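Local coordinates for enhancer of mRNA-decapping protein 3 (Homo sapiens, PDB 2VC8) that binds single-stranded RNA and promotes mRNA decapping, its N-terminal LSm domain probably mediating DCP1A binding and P-body targeting, at residues 14-19 against 54-59; 25-30 against 35-40. One frame throughout, in Å; residues are numbered along the deposited sequence.

Contact 1. Residues 14-19 against 54-59; sequences INCGDS and VTFRAG
With CG anti to its carbonyl carbon (chi1 -55°), F56 throws its ring across to strand 11-15, where I14 meets it with an extended CG1-CD1 arm. The two side chains slant across each other: CD1 of I14 approaches CD1 of F56 at 4.0 Å, while the CG2 branch of I14 sits over one face of the ring. C16 comes to the other ortho carbon. Its SG lies 3.6 Å from CD2 of F56 and 4.8 Å from the ring centroid, 62° off the ring normal, an oblique sulfur-aromatic contact. I14 and C16 each have a second conformer, so the contacts are those of one copy. Past N15 the chain leaves the strand, and the side chain of N15 shapes the turn: its OD1 accepts the backbone N-H of G17 (N to OD1 2.9 Å, nearly straight at the hydrogen) in an Asx turn, with the donor tilted from the amide plane. The F56 ring also meets the ring of Y23, planes at about 50°, and touches L39, while I14 packs on I37 and L39; these neighbours extend the same apolar layer. Strands 11-15 and 53-57 are not paired with each other: I14 bonds through its backbone to Y23, and F56 to I37. Their side chains instead meet across the interior, as expected of the strongly bent, small barrel of the Sm fold, to whose apolar core I14 and F56 contribute.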
ATOM      1  N   ILE A  14      -3.740  -4.165   0.616  0.50 15.99           N
ATOM      2  CA  ILE A  14      -3.356  -4.628  -0.748  0.50 12.01           C
ATOM      3  C   ILE A  14      -3.217  -6.184  -0.672  0.50 13.29           C
ATOM      4  O   ILE A  14      -2.337  -6.653   0.049  0.50 11.89           O
ATOM      5  CB  ILE A  14      -1.987  -4.012  -1.126  0.50 13.14           C
ATOM      6  CG1 ILE A  14      -2.108  -2.500  -1.392  0.50 14.72           C
ATOM      7  CG2 ILE A  14      -1.354  -4.660  -2.384  0.50 11.58           C
ATOM      8  CD1 ILE A  14      -0.775  -1.847  -1.680  0.50 14.05           C
ATOM      9  N   ASN A  15      -4.077  -6.961  -1.379  1.00 15.34           N
ATOM     10  CA  ASN A  15      -3.987  -8.401  -1.481  1.00 16.45           C
ATOM     11  C   ASN A  15      -3.148  -8.710  -2.694  1.00 14.74           C
ATOM     12  O   ASN A  15      -3.480  -8.284  -3.771  1.00 16.07           O
ATOM     13  CB  ASN A  15      -5.375  -8.988  -1.639  1.00 16.73           C
ATOM     14  CG  ASN A  15      -5.408 -10.465  -1.427  1.00 20.83           C
ATOM     15  OD1 ASN A  15      -4.417 -11.180  -1.657  1.00 20.72           O
ATOM     16  ND2 ASN A  15      -6.571 -10.948  -1.009  1.00 26.87           N
ATOM     17  N   CYS A  16      -2.068  -9.441  -2.508  1.00 16.45           N
ATOM     18  CA  CYS A  16      -1.189  -9.761  -3.617  0.50 20.35           C
ATOM     19  C   CYS A  16      -1.355 -11.197  -4.078  1.00 22.30           C
ATOM     20  O   CYS A  16      -0.550 -11.709  -4.896  1.00 27.69           O
ATOM     21  CB  CYS A  16       0.242  -9.412  -3.250  0.50 26.70           C
ATOM     22  SG  CYS A  16       0.671  -7.754  -3.774  0.50 26.79           S
ATOM     23  N   GLY A  17      -2.423 -11.830  -3.642  1.00 22.60           N
ATOM     24  CA  GLY A  17      -2.734 -13.194  -4.129  1.00 24.77           C
ATOM     25  C   GLY A  17      -2.244 -14.247  -3.165  1.00 24.32           C
ATOM     26  O   GLY A  17      -1.626 -13.940  -2.145  1.00 24.73           O
ATOM     27  N   ASP A  18      -2.444 -15.508  -3.546  1.00 24.89           N
ATOM     28  CA  ASP A  18      -2.237 -16.613  -2.630  1.00 29.07           C
ATOM     29  C   ASP A  18      -0.855 -16.677  -2.075  1.00 24.98           C
ATOM     30  O   ASP A  18      -0.692 -17.106  -0.957  1.00 30.39           O
ATOM     31  CB  ASP A  18      -2.496 -17.962  -3.321  1.00 37.68           C
ATOM     32  CG  ASP A  18      -3.937 -18.150  -3.699  1.00 48.65           C
ATOM     33  OD1 ASP A  18      -4.805 -17.648  -2.953  1.00 56.17           O
ATOM     34  OD2 ASP A  18      -4.194 -18.807  -4.740  1.00 51.65           O
ATOM     35  N   SER A  19       0.145 -16.353  -2.897  1.00 24.15           N
ATOM     36  CA  SER A  19       1.537 -16.578  -2.484  0.50 25.11           C
ATOM     37  C   SER A  19       2.118 -15.573  -1.487  1.00 31.06           C
ATOM     38  O   SER A  19       2.929 -15.940  -0.642  1.00 42.96           O
ATOM     39  CB  SER A  19       2.450 -16.676  -3.697  0.50 35.07           C
ATOM     40  OG  SER A  19       2.370 -17.970  -4.257  0.50 33.41           O
ATOM     41  N   VAL A  54       7.490  -1.154   1.819  1.00 13.67           N
ATOM     42  CA  VAL A  54       7.354  -2.238   0.820  1.00 15.62           C
ATOM     43  C   VAL A  54       6.631  -1.698  -0.391  1.00 13.56           C
ATOM     44  O   VAL A  54       5.627  -0.992  -0.219  1.00 15.06           O
ATOM     45  CB  VAL A  54       6.619  -3.481   1.394  1.00 16.41           C
ATOM     46  CG1 VAL A  54       6.538  -4.593   0.273  1.00 19.86           C
ATOM     47  CG2 VAL A  54       7.297  -4.054   2.651  1.00 20.58           C
ATOM     48  N   THR A  55       7.156  -2.025  -1.572  1.00 15.13           N
ATOM     49  CA  THR A  55       6.658  -1.471  -2.803  1.00 14.23           C
ATOM     50  C   THR A  55       6.132  -2.614  -3.697  1.00 13.05           C
ATOM     51  O   THR A  55       6.838  -3.613  -3.924  1.00 14.46           O
ATOM     52  CB  THR A  55       7.725  -0.662  -3.505  1.00 14.77           C
ATOM     53  OG1 THR A  55       8.048   0.480  -2.652  1.00 17.12           O
ATOM     54  CG2 THR A  55       7.309  -0.214  -4.888  1.00 17.40           C
ATOM     55  N   PHE A  56       4.888  -2.434  -4.147  1.00 12.48           N
ATOM     56  CA  PHE A  56       4.151  -3.454  -4.885  1.00 14.19           C
ATOM     57  C   PHE A  56       3.874  -2.968  -6.281  1.00 14.96           C
ATOM     58  O   PHE A  56       3.539  -1.813  -6.459  1.00 16.15           O
ATOM     59  CB  PHE A  56       2.807  -3.694  -4.178  1.00 16.39           C
ATOM     60  CG  PHE A  56       2.930  -4.051  -2.713  1.00 20.12           C
ATOM     61  CD1 PHE A  56       2.999  -3.075  -1.703  1.00 19.92           C
ATOM     62  CD2 PHE A  56       2.995  -5.340  -2.367  1.00 22.73           C
ATOM     63  CE1 PHE A  56       3.119  -3.454  -0.391  1.00 20.38           C
ATOM     64  CE2 PHE A  56       3.127  -5.733  -1.024  1.00 20.12           C
ATOM     65  CZ  PHE A  56       3.162  -4.779  -0.053  1.00 20.61           C
ATOM     66  N   ARG A  57       3.916  -3.869  -7.269  1.00 14.71           N
ATOM     67  CA  ARG A  57       3.411  -3.517  -8.592  1.00 16.29           C
ATOM     68  C   ARG A  57       1.910  -3.599  -8.595  1.00 16.22           C
ATOM     69  O   ARG A  57       1.324  -4.605  -8.149  1.00 14.97           O
ATOM     70  CB  ARG A  57       3.999  -4.438  -9.644  1.00 18.28           C
ATOM     71  CG  ARG A  57       5.488  -4.406  -9.813  1.00 25.30           C
ATOM     72  CD  ARG A  57       5.963  -5.266 -11.039  1.00 33.23           C
ATOM     73  NE  ARG A  57       5.567  -6.665 -10.855  1.00 45.94           N
ATOM     74  CZ  ARG A  57       5.638  -7.624 -11.779  1.00 47.70           C
ATOM     75  NH1 ARG A  57       6.123  -7.390 -13.002  1.00 58.78           N
ATOM     76  NH2 ARG A  57       5.249  -8.841 -11.461  1.00 49.68           N
ATOM     77  N   ALA A  58       1.273  -2.610  -9.208  1.00 16.67           N
ATOM     78  CA  ALA A  58      -0.191  -2.585  -9.261  1.00 19.66           C
ATOM     79  C   ALA A  58      -0.757  -3.830  -9.937  1.00 18.25           C
ATOM     80  O   ALA A  58      -1.776  -4.342  -9.525  1.00 20.92           O
ATOM     81  CB  ALA A  58      -0.686  -1.345  -9.998  1.00 22.66           C
ATOM     82  N   GLY A  59      -0.004  -4.348 -10.888  1.00 19.99           N
ATOM     83  CA  GLY A  59      -0.377  -5.534 -11.624  1.00 20.79           C
ATOM     84  C   GLY A  59      -0.350  -6.812 -10.861  1.00 20.03           C
ATOM     85  O   GLY A  59      -0.868  -7.856 -11.337  1.00 21.77           O
TER

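Contact 2. Residues 25-30 against 35-40; sequences GRVSAV and QTISLT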
ATOM      1  N   GLY A  25      -1.303  -0.686   5.197  1.00 12.56           N
ATOM      2  CA  GLY A  25      -0.474   0.442   5.582  1.00 15.43           C
ATOM      3  C   GLY A  25      -0.817   1.715   4.913  1.00 14.22           C
ATOM      4  O   GLY A  25      -1.633   1.761   3.999  1.00 13.07           O
ATOM      5  N   ARG A  26      -0.205   2.776   5.361  1.00 15.96           N
ATOM      6  CA  ARG A  26      -0.266   4.024   4.665  1.00 12.67           C
ATOM      7  C   ARG A  26       0.484   4.049   3.338  1.00 14.02           C
ATOM      8  O   ARG A  26       1.639   3.635   3.283  1.00 16.28           O
ATOM      9  CB  ARG A  26       0.290   5.075   5.629  1.00 19.66           C
ATOM     10  CG  ARG A  26       0.379   6.456   5.004  1.00 23.67           C
ATOM     11  CD  ARG A  26      -0.697   7.320   5.320  1.00 27.63           C
ATOM     12  NE  ARG A  26      -0.805   7.553   6.759  1.00 37.46           N
ATOM     13  CZ  ARG A  26      -1.908   8.041   7.306  1.00 34.14           C
ATOM     14  NH1 ARG A  26      -2.973   8.343   6.564  1.00 34.44           N
ATOM     15  NH2 ARG A  26      -1.977   8.196   8.603  1.00 29.33           N
ATOM     16  N   VAL A  27      -0.150   4.588   2.306  1.00 14.89           N
ATOM     17  CA  VAL A  27       0.460   4.763   0.986  1.00 15.20           C
ATOM     18  C   VAL A  27       1.397   5.967   1.033  1.00 15.60           C
ATOM     19  O   VAL A  27       0.932   7.131   1.140  1.00 18.84           O
ATOM     20  CB  VAL A  27      -0.566   4.915  -0.151  1.00 15.98           C
ATOM     21  CG1 VAL A  27       0.124   5.109  -1.482  1.00 17.25           C
ATOM     22  CG2 VAL A  27      -1.464   3.659  -0.177  1.00 16.27           C
ATOM     23  N   SER A  28       2.691   5.676   1.029  1.00 15.59           N
ATOM     24  CA  SER A  28       3.723   6.696   1.092  1.00 17.62           C
ATOM     25  C   SER A  28       4.206   7.155  -0.236  1.00 18.61           C
ATOM     26  O   SER A  28       4.864   8.185  -0.320  1.00 20.42           O
ATOM     27  CB  SER A  28       4.908   6.180   1.887  1.00 21.73           C
ATOM     28  OG  SER A  28       5.357   4.930   1.384  1.00 25.33           O
ATOM     29  N   ALA A  29       3.994   6.340  -1.245  1.00 17.83           N
ATOM     30  CA  ALA A  29       4.439   6.679  -2.602  1.00 17.19           C
ATOM     31  C   ALA A  29       3.644   5.978  -3.661  1.00 18.90           C
ATOM     32  O   ALA A  29       3.159   4.863  -3.434  1.00 19.22           O
ATOM     33  CB  ALA A  29       6.026   6.438  -2.775  1.00 20.12           C
ATOM     34  N   VAL A  30       3.514   6.613  -4.838  1.00 20.31           N
ATOM     35  CA  VAL A  30       2.902   5.982  -6.008  1.00 19.06           C
ATOM     36  C   VAL A  30       3.779   6.357  -7.201  1.00 24.81           C
ATOM     37  O   VAL A  30       4.012   7.533  -7.445  1.00 28.70           O
ATOM     38  CB  VAL A  30       1.456   6.466  -6.279  1.00 24.86           C
ATOM     39  CG1 VAL A  30       0.886   5.873  -7.575  1.00 33.74           C
ATOM     40  CG2 VAL A  30       0.536   6.174  -5.111  1.00 22.84           C
ATOM     41  N   GLN A  35       4.355   1.880 -12.284  1.00 20.62           N
ATOM     42  CA  GLN A  35       3.064   1.371 -11.885  1.00 20.77           C
ATOM     43  C   GLN A  35       3.159   0.638 -10.543  1.00 17.23           C
ATOM     44  O   GLN A  35       2.731  -0.522 -10.393  1.00 19.43           O
ATOM     45  CB  GLN A  35       2.448   0.489 -12.974  1.00 22.01           C
ATOM     46  CG  GLN A  35       2.152   1.254 -14.268  1.00 26.62           C
ATOM     47  CD  GLN A  35       1.439   0.422 -15.353  1.00 27.57           C
ATOM     48  OE1 GLN A  35       1.690  -0.761 -15.519  1.00 39.92           O
ATOM     49  NE2 GLN A  35       0.550   1.065 -16.077  1.00 36.61           N
ATOM     50  N   THR A  36       3.701   1.333  -9.553  1.00 17.50           N
ATOM     51  CA  THR A  36       3.859   0.766  -8.210  1.00 17.00           C
ATOM     52  C   THR A  36       3.211   1.644  -7.150  1.00 15.28           C
ATOM     53  O   THR A  36       2.986   2.839  -7.307  1.00 18.32           O
ATOM     54  CB  THR A  36       5.342   0.546  -7.856  1.00 17.39           C
ATOM     55  OG1 THR A  36       5.970   1.792  -7.757  1.00 19.78           O
ATOM     56  CG2 THR A  36       6.091  -0.300  -8.888  1.00 19.70           C
ATOM     57  N   ILE A  37       3.011   1.007  -6.032  1.00 15.61           N
ATOM     58  CA  ILE A  37       2.483   1.650  -4.859  0.50 17.02           C
ATOM     59  C   ILE A  37       3.282   1.190  -3.623  1.00 14.27           C
ATOM     60  O   ILE A  37       3.601  -0.009  -3.485  1.00 15.49           O
ATOM     61  CB  ILE A  37       1.007   1.370  -4.784  0.50 17.07           C
ATOM     62  CG1 ILE A  37       0.345   2.146  -3.649  0.50 18.08           C
ATOM     63  CG2 ILE A  37       0.766  -0.142  -4.728  0.50 20.63           C
ATOM     64  CD1 ILE A  37      -1.168   2.033  -3.693  0.50 20.27           C
ATOM     65  N   SER A  38       3.681   2.156  -2.802  1.00 14.96           N
ATOM     66  CA  SER A  38       4.545   1.882  -1.616  1.00 14.61           C
ATOM     67  C   SER A  38       3.795   2.096  -0.349  1.00 13.23           C
ATOM     68  O   SER A  38       3.073   3.119  -0.211  1.00 15.60           O
ATOM     69  CB  SER A  38       5.768   2.802  -1.639  1.00 16.30           C
ATOM     70  OG  SER A  38       6.503   2.674  -2.873  1.00 17.23           O
ATOM     71  N   LEU A  39       3.946   1.164   0.589  1.00 13.73           N
ATOM     72  CA  LEU A  39       3.373   1.261   1.933  1.00 13.89           C
ATOM     73  C   LEU A  39       4.471   1.453   2.963  1.00 14.60           C
ATOM     74  O   LEU A  39       5.499   0.826   2.918  1.00 15.77           O
ATOM     75  CB  LEU A  39       2.604   0.004   2.309  1.00 15.10           C
ATOM     76  CG  LEU A  39       1.470  -0.437   1.375  1.00 14.18           C
ATOM     77  CD1 LEU A  39       0.780  -1.615   1.979  1.00 16.07           C
ATOM     78  CD2 LEU A  39       0.516   0.759   0.999  1.00 15.05           C
ATOM     79  N   THR A  40       4.238   2.386   3.880  1.00 15.40           N
ATOM     80  CA  THR A  40       5.182   2.560   4.976  0.50 16.69           C
ATOM     81  C   THR A  40       4.716   1.772   6.214  1.00 17.57           C
ATOM     82  O   THR A  40       3.534   1.662   6.518  1.00 19.03           O
ATOM     83  CB  THR A  40       5.591   4.069   5.249  0.50 19.37           C
ATOM     84  OG1 THR A  40       6.150   4.217   6.580  0.50 17.05           O
ATOM     85  CG2 THR A  40       4.427   5.018   5.034  0.50 17.06           C
TER
HETATM   86  O   HOH W   1       1.237   2.249   7.932  1.00 20.47           O
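The backbone O of T36 receives a CA-H...O contact from V30, whose CA approaches it at 3.4 Å. Next, I37 turns CG1 anti to its backbone N (chi1 -174°) and so lays the branch against V27, CG1 of I37 to CG1 of V27 at 3.7 Å, the two side chains crossing at about a right angle. S38 points to the other face; its N-H bonds A29 O (2.8 Å from N to O, nearly straight at 170°), and its O takes the S28 N-H (N to O 2.9 Å), tilted from the carbonyl plane. S28 OG adds a weak bond to the same oxygen. S28 and A29 thus both face S38, a classic beta bulge that helps bend the 22-31/36-39 hairpin of the Sm barrel; the hydroxyl of S38 itself bonds T55 of strand 53-57. Beyond the bulge, L39 returns to the V27 face and sets CD2 against V27 CG2 at 3.7 Å. An alanine in place of V27 would remove both methyl branches and would probably leave a gap between I37 and L39, freeing their tips to shift. At T40 the N-H runs to R26 O (2.9 Å from N to O), while on the other side of this pair a water takes the R26 N-H and donates to T40 O. CG2 of T40 presses on CB of S28, but T40 has a second conformer, so how tightly is doubtful.

The two contacts belong to one curled antiparallel sheet, their centres about 11 Å apart. Along the chain, 14-19 comes first, then both halves of contact 2, and finally 54-59, so the hairpin of 25-30 and 35-40 lies wholly between the two segments of contact 1. Strand 36-39 pairs with both 22-31 and 53-57, and strand 22-31 in turn pairs with 11-15. A direct link joins the backbones: A58 N lies 2.8 Å from Q35 O, a probable hydrogen bond. Contact 2 thus fastens adjacent strands in the barrel wall, and contact 1 bridges part of the interior between strands that are not paired, within the LSm domain of the protein.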